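Local coordinates for probable porin (Pseudomonas aeruginosa, PDB 4FT6), which probably forms a beta-barrel channel in the outer membrane, through which small water-soluble solutes can pass, as in other porins of the OprD family, at residues Gln212-Leu217 with Gly233-Arg238; Glu247-Ala252 with Tyr274-Met279; Asp292-Asn297 with Arg366-Met371. One frame throughout, in Å; residues are numbered along the deposited sequence.

Contact 1 (Gln212-Leu217 with Gly233-Arg238)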
loop_
_atom_site.group_PDB
_atom_site.type_symbol
_atom_site.label_atom_id
_atom_site.label_comp_id
_atom_site.label_asym_id
_atom_site.label_seq_id
_atom_site.Cartn_x
_atom_site.Cartn_y
_atom_site.Cartn_z
ATOM N N GLN A 212 -6.562 7.603 15.769
ATOM C CA GLN A 212 -6.948 8.041 14.437
ATOM C C GLN A 212 -8.324 7.527 14.065
ATOM O O GLN A 212 -8.581 6.322 14.139
ATOM C CB GLN A 212 -5.909 7.575 13.400
ATOM C CG GLN A 212 -6.242 7.866 11.926
ATOM C CD GLN A 212 -5.097 7.459 10.991
ATOM O OE1 GLN A 212 -5.056 6.330 10.481
ATOM N NE2 GLN A 212 -4.150 8.379 10.778
ATOM N N ASP A 213 -9.205 8.440 13.665
ATOM C CA ASP A 213 -10.519 8.060 13.170
ATOM C C ASP A 213 -10.494 8.125 11.660
ATOM O O ASP A 213 -9.745 8.924 11.082
ATOM C CB ASP A 213 -11.593 9.013 13.694
ATOM C CG ASP A 213 -11.573 9.133 15.189
ATOM O OD1 ASP A 213 -11.108 8.174 15.833
ATOM O OD2 ASP A 213 -12.007 10.176 15.723
ATOM N N TYR A 214 -11.314 7.297 11.019
ATOM C CA TYR A 214 -11.456 7.354 9.571
ATOM C C TYR A 214 -12.906 7.143 9.149
ATOM O O TYR A 214 -13.549 6.170 9.552
ATOM C CB TYR A 214 -10.547 6.327 8.902
ATOM C CG TYR A 214 -10.693 6.261 7.397
ATOM C CD1 TYR A 214 -10.236 7.289 6.590
ATOM C CD2 TYR A 214 -11.272 5.160 6.786
ATOM C CE1 TYR A 214 -10.362 7.219 5.209
ATOM C CE2 TYR A 214 -11.404 5.081 5.414
ATOM C CZ TYR A 214 -10.944 6.111 4.627
ATOM O OH TYR A 214 -11.076 6.043 3.256
ATOM N N TYR A 215 -13.411 8.064 8.334
ATOM C CA TYR A 215 -14.780 8.005 7.834
ATOM C C TYR A 215 -14.723 7.828 6.332
ATOM O O TYR A 215 -13.918 8.480 5.655
ATOM C CB TYR A 215 -15.507 9.309 8.130
ATOM C CG TYR A 215 -15.425 9.731 9.565
ATOM C CD1 TYR A 215 -14.316 10.404 10.042
ATOM C CD2 TYR A 215 -16.461 9.473 10.445
ATOM C CE1 TYR A 215 -14.233 10.797 11.367
ATOM C CE2 TYR A 215 -16.387 9.866 11.779
ATOM C CZ TYR A 215 -15.272 10.528 12.230
ATOM O OH TYR A 215 -15.170 10.920 13.542
ATOM N N SER A 216 -15.591 6.974 5.804
ATOM C CA SER A 216 -15.496 6.605 4.401
ATOM C C SER A 216 -16.852 6.576 3.718
ATOM O O SER A 216 -17.853 6.139 4.290
ATOM C CB SER A 216 -14.824 5.242 4.268
ATOM O OG SER A 216 -14.908 4.795 2.933
ATOM N N LEU A 217 -16.875 7.031 2.476
ATOM C CA LEU A 217 -18.110 7.116 1.717
ATOM C C LEU A 217 -17.793 6.834 0.267
ATOM O O LEU A 217 -16.893 7.453 -0.298
ATOM C CB LEU A 217 -18.700 8.516 1.834
ATOM C CG LEU A 217 -20.143 8.567 2.315
ATOM C CD1 LEU A 217 -20.921 7.408 1.717
ATOM C CD2 LEU A 217 -20.186 8.529 3.836
ATOM N N GLY A 233 -13.007 10.100 1.582
ATOM C CA GLY A 233 -12.627 9.653 2.907
ATOM C C GLY A 233 -12.102 10.791 3.767
ATOM O O GLY A 233 -11.639 11.811 3.244
ATOM N N LEU A 234 -12.167 10.621 5.088
ATOM C CA LEU A 234 -11.615 11.600 6.019
ATOM C C LEU A 234 -10.856 10.934 7.167
ATOM O O LEU A 234 -11.391 10.060 7.853
ATOM C CB LEU A 234 -12.723 12.483 6.589
ATOM C CG LEU A 234 -12.241 13.566 7.557
ATOM C CD1 LEU A 234 -11.284 14.509 6.832
ATOM C CD2 LEU A 234 -13.427 14.326 8.119
ATOM N N PHE A 235 -9.605 11.337 7.366
ATOM C CA PHE A 235 -8.844 10.893 8.528
ATOM C C PHE A 235 -8.830 12.022 9.540
ATOM O O PHE A 235 -8.595 13.181 9.186
ATOM C CB PHE A 235 -7.392 10.595 8.154
ATOM C CG PHE A 235 -7.199 9.307 7.402
ATOM C CD1 PHE A 235 -7.314 9.259 6.010
ATOM C CD2 PHE A 235 -6.865 8.134 8.086
ATOM C CE1 PHE A 235 -7.116 8.048 5.318
ATOM C CE2 PHE A 235 -6.672 6.924 7.399
ATOM C CZ PHE A 235 -6.793 6.879 6.017
ATOM N N ASP A 236 -9.063 11.690 10.800
ATOM C CA ASP A 236 -8.901 12.663 11.867
ATOM C C ASP A 236 -7.972 12.063 12.914
ATOM O O ASP A 236 -8.324 11.077 13.586
ATOM C CB ASP A 236 -10.244 12.999 12.485
ATOM C CG ASP A 236 -10.197 14.252 13.310
ATOM O OD1 ASP A 236 -9.304 15.090 13.060
ATOM O OD2 ASP A 236 -11.054 14.401 14.208
ATOM N N THR A 237 -6.779 12.640 13.040
ATOM C CA THR A 237 -5.768 12.078 13.921
ATOM C C THR A 237 -5.324 13.047 15.005
ATOM O O THR A 237 -4.956 14.191 14.720
ATOM C CB THR A 237 -4.522 11.632 13.149
ATOM O OG1 THR A 237 -4.886 10.676 12.144
ATOM C CG2 THR A 237 -3.513 11.005 14.114
ATOM N N ARG A 238 -5.329 12.565 16.246
ATOM C CA ARG A 238 -4.937 13.355 17.405
ATOM C C ARG A 238 -3.922 12.544 18.219
ATOM O O ARG A 238 -3.862 11.315 18.083
ATOM C CB ARG A 238 -6.174 13.657 18.244
ATOM C CG ARG A 238 -6.086 14.954 19.005
ATOM C CD ARG A 238 -5.966 14.708 20.511
ATOM N NE ARG A 238 -5.500 15.888 21.245
ATOM C CZ ARG A 238 -5.258 15.910 22.553
ATOM N NH1 ARG A 238 -5.443 14.820 23.286
ATOM N NH2 ARG A 238 -4.832 17.029 23.125
#
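Gln212 and Thr237 face each other across the two strands, and their polar ends are joined: Gln212 NE2 donates to Thr237 OG1 over 2.8 Å, with an N-H...O angle of 161° and the hydroxyl oxygen almost exactly in the amide plane. With CG anti to the backbone N (chi1 175°) and the chain extended beyond it, the Gln212 amide reaches past Thr237 to the neighbouring loop, where NE2 also donates to Leu280 O. One amide nitrogen thus serves both the strand and the loop. Residues 212-217 and 233-238 run antiparallel, as successive strands of a hairpin in the wall of the porin barrel. Two hydrogen-bonded pairs, Asp213 with Asp236 and Tyr215 with Leu234, satisfy each other's N-H and C=O; Asp213 N to Asp236 O is 2.8 Å and Tyr215 N to Leu234 O is 2.9 Å. Gln212 and Tyr214 lie at non-hydrogen-bonded pairs and bond through their backbones to the strand on the other flank, at Ala204 and Trp202, while Phe235 and Thr237 do so to Ala252 and Asn250. On the face of Gln212, Tyr214 and Phe235, two rings meet at an oblique angle of 39°. Tyr214 CD1 stands over the centre of the Phe235 ring, 3.3 Å above its plane, and Tyr214 CE1 comes 3.4 Å from Phe235 CE1. Gln212 approaches that same ring at its edge, with Gln212 CD 3.5 Å from Phe235 CD2. Loop residues Pro122 and Ile123 touch Tyr214 on this face, and Ile123 also touches Gln212. The opposite face carries two acidic groups, Asp213 OD2 and Asp236 OD2, 4.6 Å apart; the side chain of Arg251 touches Asp236 there.

Contact 2 (Glu247-Ala252 with Tyr274-Met279)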
loop_
_atom_site.group_PDB
_atom_site.type_symbol
_atom_site.label_atom_id
_atom_site.label_comp_id
_atom_site.label_asym_id
_atom_site.label_seq_id
_atom_site.Cartn_x
_atom_site.Cartn_y
_atom_site.Cartn_z
ATOM N N GLU A 247 1.928 16.716 21.202
ATOM C CA GLU A 247 0.590 16.971 20.656
ATOM C C GLU A 247 0.604 16.863 19.142
ATOM O O GLU A 247 1.451 17.458 18.486
ATOM C CB GLU A 247 0.095 18.360 21.067
ATOM C CG GLU A 247 -0.212 18.487 22.554
ATOM C CD GLU A 247 -0.495 19.920 22.990
ATOM O OE1 GLU A 247 -0.141 20.860 22.242
ATOM O OE2 GLU A 247 -1.069 20.101 24.089
ATOM N N LEU A 248 -0.335 16.100 18.593
ATOM C CA LEU A 248 -0.418 15.883 17.151
ATOM C C LEU A 248 -1.797 16.312 16.680
ATOM O O LEU A 248 -2.787 16.206 17.419
ATOM C CB LEU A 248 -0.189 14.413 16.814
ATOM C CG LEU A 248 1.189 13.865 17.223
ATOM C CD1 LEU A 248 1.240 12.345 17.084
ATOM C CD2 LEU A 248 2.270 14.522 16.365
ATOM N N GLU A 249 -1.865 16.805 15.451
ATOM C CA GLU A 249 -3.092 17.401 14.948
ATOM C C GLU A 249 -3.126 17.330 13.429
ATOM O O GLU A 249 -2.585 18.206 12.747
ATOM C CB GLU A 249 -3.199 18.861 15.404
ATOM C CG GLU A 249 -4.506 19.548 15.026
ATOM C CD GLU A 249 -4.394 21.074 15.028
ATOM O OE1 GLU A 249 -3.411 21.610 14.472
ATOM O OE2 GLU A 249 -5.293 21.741 15.581
ATOM N N ASN A 250 -3.742 16.284 12.891
ATOM C CA ASN A 250 -4.021 16.257 11.458
ATOM C C ASN A 250 -5.433 15.795 11.135
ATOM O O ASN A 250 -5.977 14.888 11.773
ATOM C CB ASN A 250 -2.984 15.434 10.683
ATOM C CG ASN A 250 -3.307 15.323 9.191
ATOM O OD1 ASN A 250 -3.915 14.338 8.744
ATOM N ND2 ASN A 250 -2.885 16.325 8.409
ATOM N N ARG A 251 -6.025 16.470 10.161
ATOM C CA ARG A 251 -7.267 16.061 9.540
ATOM C C ARG A 251 -6.798 15.913 8.097
ATOM O O ARG A 251 -6.014 16.738 7.616
ATOM C CB ARG A 251 -8.339 17.156 9.728
ATOM C CG ARG A 251 -9.714 16.899 9.081
ATOM C CD ARG A 251 -10.876 17.791 9.658
ATOM N NE ARG A 251 -10.662 19.245 9.590
ATOM C CZ ARG A 251 -11.351 20.101 8.827
ATOM N NH1 ARG A 251 -12.325 19.680 8.028
ATOM N NH2 ARG A 251 -11.060 21.394 8.863
ATOM N N ALA A 252 -7.193 14.838 7.425
ATOM C CA ALA A 252 -6.741 14.623 6.054
ATOM C C ALA A 252 -7.901 14.182 5.177
ATOM O O ALA A 252 -8.487 13.119 5.405
ATOM C CB ALA A 252 -5.629 13.584 6.020
ATOM N N TYR A 274 -5.074 19.166 6.771
ATOM C CA TYR A 274 -5.441 20.246 7.689
ATOM C C TYR A 274 -4.760 20.062 9.036
ATOM O O TYR A 274 -4.563 18.919 9.489
ATOM C CB TYR A 274 -6.958 20.270 7.948
ATOM C CG TYR A 274 -7.858 20.362 6.733
ATOM C CD1 TYR A 274 -8.186 19.229 5.998
ATOM C CD2 TYR A 274 -8.416 21.571 6.346
ATOM C CE1 TYR A 274 -9.025 19.303 4.893
ATOM C CE2 TYR A 274 -9.267 21.657 5.237
ATOM C CZ TYR A 274 -9.564 20.512 4.523
ATOM O OH TYR A 274 -10.389 20.554 3.428
ATOM N N GLY A 275 -4.445 21.173 9.701
ATOM C CA GLY A 275 -3.883 21.121 11.041
ATOM C C GLY A 275 -2.383 21.358 11.075
ATOM O O GLY A 275 -1.739 21.524 10.028
ATOM N N ASP A 276 -1.824 21.363 12.283
ATOM C CA ASP A 276 -0.401 21.610 12.480
ATOM C C ASP A 276 0.489 20.519 11.911
ATOM O O ASP A 276 1.668 20.743 11.682
ATOM C CB ASP A 276 -0.100 21.788 13.965
ATOM C CG ASP A 276 -0.371 23.191 14.436
ATOM O OD1 ASP A 276 -0.048 24.132 13.679
ATOM O OD2 ASP A 276 -0.916 23.356 15.545
ATOM N N ASP A 277 -0.080 19.342 11.687
ATOM C CA ASP A 277 0.681 18.194 11.208
ATOM C C ASP A 277 0.077 17.681 9.914
ATOM O O ASP A 277 -1.128 17.833 9.679
ATOM C CB ASP A 277 0.669 17.060 12.237
ATOM C CG ASP A 277 1.384 17.422 13.518
ATOM O OD1 ASP A 277 2.636 17.499 13.500
ATOM O OD2 ASP A 277 0.700 17.605 14.553
ATOM N N GLY A 278 0.918 17.086 9.075
ATOM C CA GLY A 278 0.442 16.423 7.877
ATOM C C GLY A 278 -0.078 15.036 8.234
ATOM O O GLY A 278 -0.185 14.690 9.420
ATOM N N MET A 279 -0.399 14.241 7.214
ATOM C CA MET A 279 -0.927 12.894 7.426
ATOM C C MET A 279 -0.020 12.046 8.331
ATOM O O MET A 279 1.198 12.009 8.162
ATOM C CB MET A 279 -1.118 12.185 6.093
ATOM C CG MET A 279 -1.520 10.747 6.242
ATOM S SD MET A 279 -3.280 10.612 6.535
ATOM C CE MET A 279 -3.436 8.851 6.884
#
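Arg251 lays its guanidinium on the ring of Tyr274 where the last backbone pair between strands 249-261 and 264-274 gives way to a loop. The two residues form an antiparallel hydrogen-bonded pair at the open end of a barrel hairpin, and the loop entered after Tyr274 is the long one preceding strand 304-313. Followed outward, the arginine starts with CB packed 3.8 Å from Tyr274 CB. CG then passes Tyr274 CD1 at 4.2 Å, and a bend at chi3 (56°) turns the chain back so that the flat end comes over the ring. NE lies near Tyr274 CG and CB. CZ sits 4.2 Å from the ring centroid, 14° off its normal, and the planes are 20° apart, which meets the definitions of both a stack and a cation-pi contact. NH2 makes the nearest approach of the guanidinium, 3.7 Å to Tyr274 CD2. Beyond Gly275, whose positive phi marks the departure from the strand, the loop is held mainly by polar bonds. Glu249 OE1 receives Asp276 N on its anti side, while Glu249 O receives Asp277 N. The carboxylate of Asp277 returns a bond, with OD2 accepting from Glu249 N; its OD1 makes a salt bridge with Arg175, so the group is gripped at both oxygens. The acidic groups of Glu249 and Asp276 lie close together. Farther along, Met279 SD rests against Ala252 CB at 3.8 Å. Next to it, Asn250 turns its amide to the loop backbone, and ND2 donates to Asp277 O over 2.6 Å, with the oxygen close to the Asn250 amide plane.

Contact 3 (Asp292-Asn297 with Arg366-Met371). With C8E ((hydroxyethyloxy)tri(ethyloxy)octane), chain E.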
loop_
_atom_site.group_PDB
_atom_site.type_symbol
_atom_site.label_atom_id
_atom_site.label_comp_id
_atom_site.label_asym_id
_atom_site.label_seq_id
_atom_site.Cartn_x
_atom_site.Cartn_y
_atom_site.Cartn_z
ATOM N N ASP A 292 -1.673 9.341 -3.157
ATOM C CA ASP A 292 -0.579 8.497 -2.695
ATOM C C ASP A 292 -0.082 7.765 -3.928
ATOM O O ASP A 292 -0.561 6.683 -4.264
ATOM C CB ASP A 292 -1.023 7.501 -1.625
ATOM C CG ASP A 292 0.148 6.782 -0.980
ATOM O OD1 ASP A 292 1.222 6.659 -1.631
ATOM O OD2 ASP A 292 -0.008 6.336 0.181
ATOM N N ILE A 293 0.857 8.383 -4.631
ATOM C CA ILE A 293 1.237 7.877 -5.936
ATOM C C ILE A 293 2.698 7.428 -5.952
ATOM O O ILE A 293 3.258 7.128 -4.902
ATOM C CB ILE A 293 0.883 8.888 -7.067
ATOM C CG1 ILE A 293 1.652 10.187 -6.880
ATOM C CG2 ILE A 293 -0.617 9.163 -7.083
ATOM C CD1 ILE A 293 1.266 11.235 -7.838
ATOM N N GLN A 294 3.313 7.381 -7.131
ATOM C CA GLN A 294 4.540 6.606 -7.309
ATOM C C GLN A 294 5.702 6.968 -6.373
ATOM O O GLN A 294 6.273 6.082 -5.752
ATOM C CB GLN A 294 4.990 6.612 -8.780
ATOM C CG GLN A 294 6.025 5.537 -9.108
ATOM C CD GLN A 294 6.365 5.479 -10.579
ATOM O OE1 GLN A 294 5.540 5.816 -11.431
ATOM N NE2 GLN A 294 7.588 5.048 -10.890
ATOM N N VAL A 295 6.040 8.249 -6.258
ATOM C CA VAL A 295 7.207 8.646 -5.464
ATOM C C VAL A 295 6.864 9.511 -4.251
ATOM O O VAL A 295 7.598 9.533 -3.262
ATOM C CB VAL A 295 8.293 9.357 -6.331
ATOM C CG1 VAL A 295 7.948 9.267 -7.825
ATOM C CG2 VAL A 295 8.479 10.800 -5.894
ATOM N N ARG A 296 5.746 10.217 -4.336
ATOM C CA ARG A 296 5.327 11.142 -3.292
ATOM C C ARG A 296 3.816 10.980 -3.026
ATOM O O ARG A 296 3.060 10.544 -3.916
ATOM C CB ARG A 296 5.651 12.573 -3.727
ATOM C CG ARG A 296 5.445 13.616 -2.661
ATOM C CD ARG A 296 5.826 14.982 -3.154
ATOM N NE ARG A 296 5.039 16.006 -2.473
ATOM C CZ ARG A 296 5.262 16.399 -1.225
ATOM N NH1 ARG A 296 6.244 15.849 -0.524
ATOM N NH2 ARG A 296 4.502 17.333 -0.676
ATOM N N ASN A 297 3.373 11.314 -1.813
ATOM C CA ASN A 297 1.968 11.122 -1.450
ATOM C C ASN A 297 1.237 12.425 -1.046
ATOM O O ASN A 297 0.058 12.412 -0.659
ATOM C CB ASN A 297 1.816 10.010 -0.387
ATOM C CG ASN A 297 2.418 10.395 0.941
ATOM O OD1 ASN A 297 2.931 11.505 1.103
ATOM N ND2 ASN A 297 2.336 9.498 1.910
ATOM N N ARG A 366 5.673 -4.893 -16.666
ATOM C CA ARG A 366 5.086 -3.595 -16.382
ATOM C C ARG A 366 6.165 -2.540 -16.185
ATOM O O ARG A 366 7.175 -2.775 -15.516
ATOM C CB ARG A 366 4.204 -3.714 -15.137
ATOM C CG ARG A 366 3.874 -2.419 -14.430
ATOM C CD ARG A 366 2.874 -2.716 -13.336
ATOM N NE ARG A 366 2.654 -1.579 -12.447
ATOM C CZ ARG A 366 1.697 -1.528 -11.528
ATOM N NH1 ARG A 366 0.866 -2.550 -11.388
ATOM N NH2 ARG A 366 1.570 -0.459 -10.758
ATOM N N TRP A 367 5.951 -1.371 -16.772
ATOM C CA TRP A 367 6.922 -0.295 -16.663
ATOM C C TRP A 367 6.273 0.906 -15.973
ATOM O O TRP A 367 5.176 1.335 -16.348
ATOM C CB TRP A 367 7.449 0.056 -18.055
ATOM C CG TRP A 367 8.196 1.349 -18.152
ATOM C CD1 TRP A 367 9.261 1.749 -17.390
ATOM C CD2 TRP A 367 7.964 2.398 -19.106
ATOM N NE1 TRP A 367 9.690 2.996 -17.805
ATOM C CE2 TRP A 367 8.907 3.414 -18.852
ATOM C CE3 TRP A 367 7.040 2.584 -20.136
ATOM C CZ2 TRP A 367 8.949 4.600 -19.597
ATOM C CZ3 TRP A 367 7.084 3.757 -20.875
ATOM C CH2 TRP A 367 8.032 4.750 -20.603
ATOM N N ARG A 368 6.927 1.434 -14.946
ATOM C CA ARG A 368 6.400 2.606 -14.261
ATOM C C ARG A 368 7.406 3.740 -14.303
ATOM O O ARG A 368 8.569 3.581 -13.896
ATOM C CB ARG A 368 6.020 2.275 -12.819
ATOM C CG ARG A 368 5.125 1.044 -12.717
ATOM C CD ARG A 368 4.802 0.684 -11.286
ATOM N NE ARG A 368 4.222 1.818 -10.575
ATOM C CZ ARG A 368 3.905 1.824 -9.285
ATOM N NH1 ARG A 368 4.098 0.746 -8.532
ATOM N NH2 ARG A 368 3.395 2.923 -8.752
ATOM N N ASN A 369 6.943 4.883 -14.804
ATOM C CA ASN A 369 7.793 6.049 -14.987
ATOM C C ASN A 369 7.212 7.258 -14.262
ATOM O O ASN A 369 6.005 7.505 -14.343
ATOM C CB ASN A 369 7.931 6.355 -16.483
ATOM C CG ASN A 369 8.980 7.392 -16.761
ATOM O OD1 ASN A 369 8.725 8.588 -16.671
ATOM N ND2 ASN A 369 10.176 6.941 -17.102
ATOM N N ALA A 370 8.050 8.013 -13.551
ATOM C CA ALA A 370 7.555 9.182 -12.819
ATOM C C ALA A 370 8.521 10.352 -12.824
ATOM O O ALA A 370 9.733 10.169 -12.690
ATOM C CB ALA A 370 7.201 8.820 -11.400
ATOM N N MET A 371 7.964 11.552 -12.974
ATOM C CA MET A 371 8.723 12.779 -12.830
ATOM C C MET A 371 8.177 13.517 -11.624
ATOM O O MET A 371 6.957 13.627 -11.459
ATOM C CB MET A 371 8.560 13.675 -14.064
ATOM C CG MET A 371 9.211 13.172 -15.347
ATOM S SD MET A 371 9.236 14.452 -16.625
ATOM C CE MET A 371 10.147 13.638 -17.932
HETATM C C1 C8E E . 11.144 12.415 -21.029
HETATM C C2 C8E E . 9.792 11.737 -21.216
HETATM C C3 C8E E . 9.658 10.505 -20.315
HETATM C C4 C8E E . 9.712 9.210 -21.119
HETATM C C5 C8E E . 8.402 8.418 -21.055
HETATM C C6 C8E E . 7.175 9.325 -21.065
HETATM C C7 C8E E . 5.870 8.567 -21.313
HETATM C C8 C8E E . 5.910 7.625 -22.514
HETATM O O9 C8E E . 4.802 6.745 -22.477
HETATM C C10 C8E E . 3.827 6.988 -23.471
HETATM C C11 C8E E . 2.706 5.947 -23.396
HETATM O O12 C8E E . 1.873 6.192 -22.280
HETATM C C13 C8E E . 0.540 6.516 -22.624
#
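The amide of Gln294 and the guanidinium of Arg368 are the two flat groups that meet here, their planes 51° apart and their side chains lying alongside each other but running opposite ways. Gln294 CG comes obliquely to the guanidinium, 3.7 Å from Arg368 NH2. One face of that guanidinium carries Arg366 NH2, 3.2 Å above the plane and displaced toward the rim. The Trp367 ring, by contrast, has Asn369 CB over one face and the C8E chain at its edge, where C8E C5 lies 3.7 Å from Trp367 CH2. Met371 CE touches the same detergent at C8E C1. Side chains alternate along strand 364-374, so Arg368 and Ala370 point to the loop while Asn369 and Met371 point away, the pattern of a porin wall with one face to the channel and the other to the membrane. Residues 292-297 belong to the long loop after strand 264-274, which folds inward against that inner face, as loops do where OprD-family channels narrow. Arg366, beside Arg368 on this wall, is paired in a salt bridge with Asp350. Gln294 has CG anti to its N (chi1 -164°) and an extended chain, which carries its amide to the strand. There NE2 gives a weak hydrogen bond to Arg368 O at 3.5 Å, and OE1 lies 3.4 Å from Ala370 CB. Next in the loop, Val295 CG1 packs on the same methyl group, 3.7 Å from Ala370 CB. The loop backbone gains firmer support from the adjacent strand 342-354: Gln294 N bonds to Asp348 OD2 and Val295 N to Glu346 OE2.

In the fold
From the N terminus, contact 1 comes first and closes the hairpin of strands 210-223 and 226-239, with 15 residues between its segments. Contact 2 follows and closes the next hairpin, 249-261 with 264-274, over 21 residues at its open end. These two adjoin through strands 226-239 and 249-261, neighbours in the barrel wall. Contact 3 spans 68 residues, running from the long loop that contact 2 enters to strand 364-374. All three lie in series, and none nests within or crosses another. That loop ties the early wall of contacts 1 and 2 to the later wall; the nearest atoms of contacts 2 and 3 are about 6 Å apart, without touching.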